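Local coordinates for prephenate dehydrogenase (Aquifex aeolicus, PDB 2G5C), which probably catalyses the NAD(+)-dependent oxidative decarboxylation of prephenate to 4-hydroxyphenylpyruvate on the route to tyrosine, at residues K28-I39 / I47-V58. Residues are numbered along the deposited sequence; the frame is centred on the assembly and turned at random.
With NAD (nicotinamide-adenine-dinucleotide), chain E.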
loop_
_atom_site.group_PDB
_atom_site.type_symbol
_atom_site.label_atom_id
_atom_site.label_comp_id
_atom_site.label_asym_id
_atom_site.label_seq_id
_atom_site.Cartn_x
_atom_site.Cartn_y
_atom_site.Cartn_z
ATOM N N LYS A 28 -35.603 -14.574 14.968
ATOM C CA LYS A 28 -35.642 -14.875 13.540
ATOM C C LYS A 28 -34.813 -13.900 12.719
ATOM O O LYS A 28 -34.802 -12.697 12.985
ATOM C CB LYS A 28 -37.087 -14.862 13.031
ATOM C CG LYS A 28 -37.855 -16.152 13.292
ATOM C CD LYS A 28 -37.345 -17.270 12.393
ATOM C CE LYS A 28 -37.944 -18.616 12.771
ATOM N NZ LYS A 28 -37.548 -19.023 14.150
ATOM N N ILE A 29 -34.114 -14.432 11.722
ATOM C CA ILE A 29 -33.289 -13.618 10.843
ATOM C C ILE A 29 -33.784 -13.825 9.423
ATOM O O ILE A 29 -33.723 -14.925 8.883
ATOM C CB ILE A 29 -31.805 -14.011 10.934
ATOM C CG1 ILE A 29 -31.302 -13.782 12.362
ATOM C CG2 ILE A 29 -30.991 -13.181 9.963
ATOM C CD1 ILE A 29 -29.872 -14.210 12.596
ATOM N N TYR A 30 -34.284 -12.752 8.828
ATOM C CA TYR A 30 -34.823 -12.798 7.480
ATOM C C TYR A 30 -33.927 -12.043 6.516
ATOM O O TYR A 30 -33.056 -11.273 6.932
ATOM C CB TYR A 30 -36.222 -12.176 7.468
ATOM C CG TYR A 30 -37.227 -12.911 8.317
ATOM C CD1 TYR A 30 -37.737 -14.143 7.915
ATOM C CD2 TYR A 30 -37.667 -12.378 9.529
ATOM C CE1 TYR A 30 -38.663 -14.828 8.695
ATOM C CE2 TYR A 30 -38.592 -13.055 10.319
ATOM C CZ TYR A 30 -39.087 -14.280 9.896
ATOM O OH TYR A 30 -40.008 -14.959 10.671
ATOM N N GLY A 31 -34.154 -12.256 5.226
ATOM C CA GLY A 31 -33.353 -11.579 4.231
ATOM C C GLY A 31 -34.130 -11.132 3.013
ATOM O O GLY A 31 -35.127 -11.744 2.629
ATOM N N TYR A 32 -33.674 -10.032 2.424
ATOM C CA TYR A 32 -34.265 -9.475 1.215
ATOM C C TYR A 32 -33.105 -9.167 0.289
ATOM O O TYR A 32 -32.159 -8.475 0.671
ATOM C CB TYR A 32 -35.036 -8.184 1.494
ATOM C CG TYR A 32 -35.340 -7.409 0.227
ATOM C CD1 TYR A 32 -36.108 -7.974 -0.791
ATOM C CD2 TYR A 32 -34.805 -6.139 0.018
ATOM C CE1 TYR A 32 -36.329 -7.295 -1.991
ATOM C CE2 TYR A 32 -35.018 -5.451 -1.179
ATOM C CZ TYR A 32 -35.778 -6.036 -2.177
ATOM O OH TYR A 32 -35.964 -5.375 -3.370
ATOM N N ASP A 33 -33.180 -9.684 -0.930
ATOM C CA ASP A 33 -32.129 -9.483 -1.909
ATOM C C ASP A 33 -32.751 -9.628 -3.291
ATOM O O ASP A 33 -33.694 -10.399 -3.468
ATOM C CB ASP A 33 -31.041 -10.541 -1.708
ATOM C CG ASP A 33 -29.720 -10.147 -2.332
ATOM O OD1 ASP A 33 -29.647 -10.031 -3.573
ATOM O OD2 ASP A 33 -28.751 -9.950 -1.567
ATOM N N ILE A 34 -32.238 -8.881 -4.264
ATOM C CA ILE A 34 -32.760 -8.962 -5.621
ATOM C C ILE A 34 -32.265 -10.220 -6.317
ATOM O O ILE A 34 -32.770 -10.586 -7.374
ATOM C CB ILE A 34 -32.323 -7.759 -6.480
ATOM C CG1 ILE A 34 -30.796 -7.633 -6.453
ATOM C CG2 ILE A 34 -33.014 -6.503 -5.998
ATOM C CD1 ILE A 34 -30.241 -6.637 -7.450
ATOM N N ASN A 35 -31.269 -10.872 -5.727
ATOM C CA ASN A 35 -30.705 -12.080 -6.314
ATOM C C ASN A 35 -31.224 -13.348 -5.647
ATOM O O ASN A 35 -31.001 -13.575 -4.457
ATOM C CB ASN A 35 -29.179 -12.045 -6.224
ATOM C CG ASN A 35 -28.537 -13.352 -6.652
ATOM O OD1 ASN A 35 -28.699 -13.795 -7.786
ATOM N ND2 ASN A 35 -27.807 -13.976 -5.740
ATOM N N PRO A 36 -31.922 -14.198 -6.418
ATOM C CA PRO A 36 -32.487 -15.461 -5.927
ATOM C C PRO A 36 -31.442 -16.328 -5.224
ATOM O O PRO A 36 -31.684 -16.864 -4.140
ATOM C CB PRO A 36 -33.007 -16.119 -7.204
ATOM C CG PRO A 36 -33.379 -14.945 -8.055
ATOM C CD PRO A 36 -32.213 -14.016 -7.851
ATOM N N GLU A 37 -30.281 -16.454 -5.858
ATOM C CA GLU A 37 -29.175 -17.246 -5.337
ATOM C C GLU A 37 -28.687 -16.810 -3.959
ATOM O O GLU A 37 -28.291 -17.645 -3.142
ATOM C CB GLU A 37 -28.003 -17.210 -6.320
ATOM C CG GLU A 37 -27.978 -18.359 -7.308
ATOM C CD GLU A 37 -27.715 -19.693 -6.631
ATOM O OE1 GLU A 37 -26.743 -19.780 -5.849
ATOM O OE2 GLU A 37 -28.475 -20.653 -6.885
ATOM N N SER A 38 -28.700 -15.505 -3.705
ATOM C CA SER A 38 -28.256 -14.979 -2.418
ATOM C C SER A 38 -29.131 -15.547 -1.306
ATOM O O SER A 38 -28.636 -16.002 -0.270
ATOM C CB SER A 38 -28.340 -13.451 -2.410
ATOM O OG SER A 38 -27.578 -12.888 -3.466
ATOM N N ILE A 39 -30.441 -15.517 -1.533
ATOM C CA ILE A 39 -31.403 -16.028 -0.561
ATOM C C ILE A 39 -31.241 -17.537 -0.355
ATOM O O ILE A 39 -31.022 -18.003 0.767
ATOM C CB ILE A 39 -32.850 -15.747 -1.026
ATOM C CG1 ILE A 39 -33.026 -14.253 -1.323
ATOM C CG2 ILE A 39 -33.843 -16.226 0.030
ATOM C CD1 ILE A 39 -32.733 -13.337 -0.148
ATOM N N ILE A 47 -27.581 -19.026 7.290
ATOM C CA ILE A 47 -27.271 -17.620 7.521
ATOM C C ILE A 47 -28.548 -16.924 7.976
ATOM O O ILE A 47 -28.562 -16.227 8.992
ATOM C CB ILE A 47 -26.775 -16.932 6.234
ATOM C CG1 ILE A 47 -25.635 -17.740 5.609
ATOM C CG2 ILE A 47 -26.308 -15.518 6.553
ATOM C CD1 ILE A 47 -24.394 -17.812 6.461
ATOM N N ILE A 48 -29.615 -17.123 7.204
ATOM C CA ILE A 48 -30.924 -16.553 7.499
ATOM C C ILE A 48 -31.935 -17.694 7.585
ATOM O O ILE A 48 -31.698 -18.784 7.058
ATOM C CB ILE A 48 -31.378 -15.567 6.393
ATOM C CG1 ILE A 48 -31.511 -16.306 5.060
ATOM C CG2 ILE A 48 -30.367 -14.427 6.264
ATOM C CD1 ILE A 48 -32.143 -15.487 3.959
ATOM N N ASP A 49 -33.058 -17.445 8.250
ATOM C CA ASP A 49 -34.099 -18.454 8.401
ATOM C C ASP A 49 -34.923 -18.577 7.120
ATOM O O ASP A 49 -35.319 -19.671 6.722
ATOM C CB ASP A 49 -35.012 -18.089 9.574
ATOM C CG ASP A 49 -34.306 -18.182 10.916
ATOM O OD1 ASP A 49 -33.979 -19.311 11.340
ATOM O OD2 ASP A 49 -34.075 -17.128 11.547
ATOM N N GLU A 50 -35.170 -17.442 6.480
ATOM C CA GLU A 50 -35.947 -17.390 5.250
ATOM C C GLU A 50 -35.707 -16.044 4.590
ATOM O O GLU A 50 -35.319 -15.079 5.248
ATOM C CB GLU A 50 -37.444 -17.550 5.548
ATOM C CG GLU A 50 -38.337 -17.352 4.322
ATOM C CD GLU A 50 -39.823 -17.338 4.648
ATOM O OE1 GLU A 50 -40.628 -17.138 3.712
ATOM O OE2 GLU A 50 -40.190 -17.527 5.830
ATOM N N GLY A 51 -35.937 -15.978 3.286
ATOM C CA GLY A 51 -35.735 -14.730 2.580
ATOM C C GLY A 51 -36.673 -14.595 1.404
ATOM O O GLY A 51 -37.393 -15.531 1.064
ATOM N N THR A 52 -36.673 -13.421 0.787
ATOM C CA THR A 52 -37.523 -13.175 -0.366
ATOM C C THR A 52 -36.821 -12.236 -1.337
ATOM O O THR A 52 -35.919 -11.487 -0.954
ATOM C CB THR A 52 -38.882 -12.557 0.049
ATOM O OG1 THR A 52 -39.694 -12.353 -1.116
ATOM C CG2 THR A 52 -38.672 -11.219 0.758
ATOM N N THR A 53 -37.234 -12.291 -2.596
ATOM C CA THR A 53 -36.655 -11.447 -3.626
ATOM C C THR A 53 -37.646 -10.335 -3.937
ATOM O O THR A 53 -37.395 -9.480 -4.783
ATOM C CB THR A 53 -36.374 -12.259 -4.907
ATOM O OG1 THR A 53 -35.549 -11.493 -5.793
ATOM C CG2 THR A 53 -37.677 -12.609 -5.610
ATOM N N SER A 54 -38.777 -10.357 -3.240
ATOM C CA SER A 54 -39.823 -9.358 -3.428
ATOM C C SER A 54 -39.943 -8.454 -2.204
ATOM O O SER A 54 -40.368 -8.894 -1.135
ATOM C CB SER A 54 -41.163 -10.048 -3.691
ATOM O OG SER A 54 -42.211 -9.099 -3.733
ATOM N N ILE A 55 -39.579 -7.187 -2.376
ATOM C CA ILE A 55 -39.619 -6.211 -1.295
ATOM C C ILE A 55 -40.976 -6.164 -0.592
ATOM O O ILE A 55 -41.046 -5.964 0.619
ATOM C CB ILE A 55 -39.250 -4.793 -1.821
ATOM C CG1 ILE A 55 -39.229 -3.783 -0.672
ATOM C CG2 ILE A 55 -40.246 -4.355 -2.882
ATOM C CD1 ILE A 55 -38.167 -4.040 0.365
ATOM N N ALA A 56 -42.049 -6.358 -1.350
ATOM C CA ALA A 56 -43.398 -6.336 -0.789
ATOM C C ALA A 56 -43.591 -7.454 0.234
ATOM O O ALA A 56 -44.208 -7.248 1.278
ATOM C CB ALA A 56 -44.431 -6.461 -1.908
ATOM N N LYS A 57 -43.053 -8.630 -0.077
ATOM C CA LYS A 57 -43.155 -9.800 0.792
ATOM C C LYS A 57 -42.656 -9.555 2.212
ATOM O O LYS A 57 -43.137 -10.172 3.161
ATOM C CB LYS A 57 -42.365 -10.967 0.196
ATOM C CG LYS A 57 -43.199 -12.145 -0.276
ATOM C CD LYS A 57 -43.951 -11.827 -1.554
ATOM C CE LYS A 57 -44.551 -13.090 -2.161
ATOM N NZ LYS A 57 -43.499 -14.107 -2.479
ATOM N N VAL A 58 -41.680 -8.662 2.352
ATOM C CA VAL A 58 -41.100 -8.355 3.653
ATOM C C VAL A 58 -42.121 -8.184 4.777
ATOM O O VAL A 58 -41.853 -8.569 5.923
ATOM C CB VAL A 58 -40.223 -7.082 3.582
ATOM C CG1 VAL A 58 -39.651 -6.771 4.953
ATOM C CG2 VAL A 58 -39.096 -7.282 2.570
HETATM P PA NAD E . -21.851 -7.857 -1.707
HETATM O O1A NAD E . -21.196 -9.025 -1.098
HETATM O O2A NAD E . -21.673 -7.692 -3.200
HETATM O O5B NAD E . -23.391 -7.947 -1.308
HETATM C C5B NAD E . -24.286 -6.970 -1.755
HETATM C C4B NAD E . -25.669 -7.585 -1.868
HETATM O O4B NAD E . -26.483 -6.552 -2.356
HETATM C C3B NAD E . -25.750 -8.717 -2.918
HETATM O O3B NAD E . -26.171 -9.951 -2.349
HETATM C C2B NAD E . -26.702 -8.143 -3.970
HETATM O O2B NAD E . -27.489 -9.081 -4.674
HETATM C C1B NAD E . -27.481 -7.182 -3.104
HETATM N N9A NAD E . -28.275 -6.117 -3.742
HETATM C C8A NAD E . -27.952 -5.302 -4.802
HETATM N N7A NAD E . -28.984 -4.474 -5.037
HETATM C C5A NAD E . -29.965 -4.740 -4.146
HETATM C C6A NAD E . -31.243 -4.216 -3.904
HETATM N N6A NAD E . -31.725 -3.230 -4.640
HETATM N N1A NAD E . -32.021 -4.739 -2.869
HETATM C C2A NAD E . -31.540 -5.780 -2.074
HETATM N N3A NAD E . -30.276 -6.305 -2.306
HETATM C C4A NAD E . -29.516 -5.784 -3.325
HETATM O O3 NAD E . -21.373 -6.463 -0.996
HETATM P PN NAD E . -20.811 -6.310 0.501
HETATM O O1N NAD E . -21.504 -7.287 1.363
HETATM O O2N NAD E . -19.327 -6.419 0.441
HETATM O O5D NAD E . -21.137 -4.807 0.991
HETATM C C5D NAD E . -22.468 -4.356 1.155
HETATM C C4D NAD E . -22.546 -2.930 1.746
HETATM O O4D NAD E . -21.643 -2.809 2.834
HETATM C C3D NAD E . -22.254 -1.740 0.823
HETATM O O3D NAD E . -23.304 -0.782 0.971
HETATM C C2D NAD E . -20.918 -1.172 1.278
HETATM O O2D NAD E . -20.834 0.243 1.132
HETATM C C1D NAD E . -20.829 -1.659 2.723
HETATM N N1N NAD E . -19.466 -2.004 3.235
HETATM C C2N NAD E . -18.693 -2.902 2.502
HETATM C C3N NAD E . -17.411 -3.247 2.951
HETATM C C7N NAD E . -16.593 -4.218 2.151
HETATM O O7N NAD E . -15.347 -4.533 2.617
HETATM N N7N NAD E . -17.013 -4.777 1.030
HETATM C C4N NAD E . -16.924 -2.668 4.156
HETATM C C5N NAD E . -17.718 -1.758 4.891
HETATM C C6N NAD E . -18.998 -1.432 4.413
HETATM O O HOH W 1 -38.489 -5.767 -4.949
#
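D49 grips I29 at two points: carboxylate OD2 lies 2.7 Å from I29 N and accepts its hydrogen almost in line (171°), while backbone D49 N donates to I29 O. The same OD2 also forms a salt bridge with R21 of helix 11-22, and the D49 carboxylate lies across the K28 chain, K28 CD to D49 OD2 3.4 Å. From there the backbones run on as parallel strands: G31 N bonds to E50 O, T52 N to G31 O, and D33 N to T52 O at a longer 3.3 Å. Past the strands, T53 OG1 donates to a lone pair of D33 O, and a water links Y32 OH to I55 N.

This is a beta-alpha-beta unit of the Rossmann domain, strands 28-32 and 50-52 joined through helix 36-44, with 50-52 at the border of the chain's sheet. Just past the end of strand 28-32 comes D33, whose carboxylate accepts both adenosine-ribose hydroxyls of NAD, O2B on OD1 (2.6 Å) and O3B on OD2. OD1 also accepts N35 N in an Asx turn, and OD2 accepts V9 N, so the carboxylate is held from the protein side too.

Side chains pack on both faces of the strand pair. The Y32 side chain swings its ring opposite the backbone N (chi1 165°), which carries it to I55, whose CD1 sits over one face, 4.0 Å from the centroid, in a CH-pi contact. Y32 CE2 also comes to 3.5 Å from adenine N1A. From the connecting helix, I39 CG2 comes down on the bare backbone of G51, 3.5 Å from its CA, and I48 CD1 fits beside side-chain-less G31.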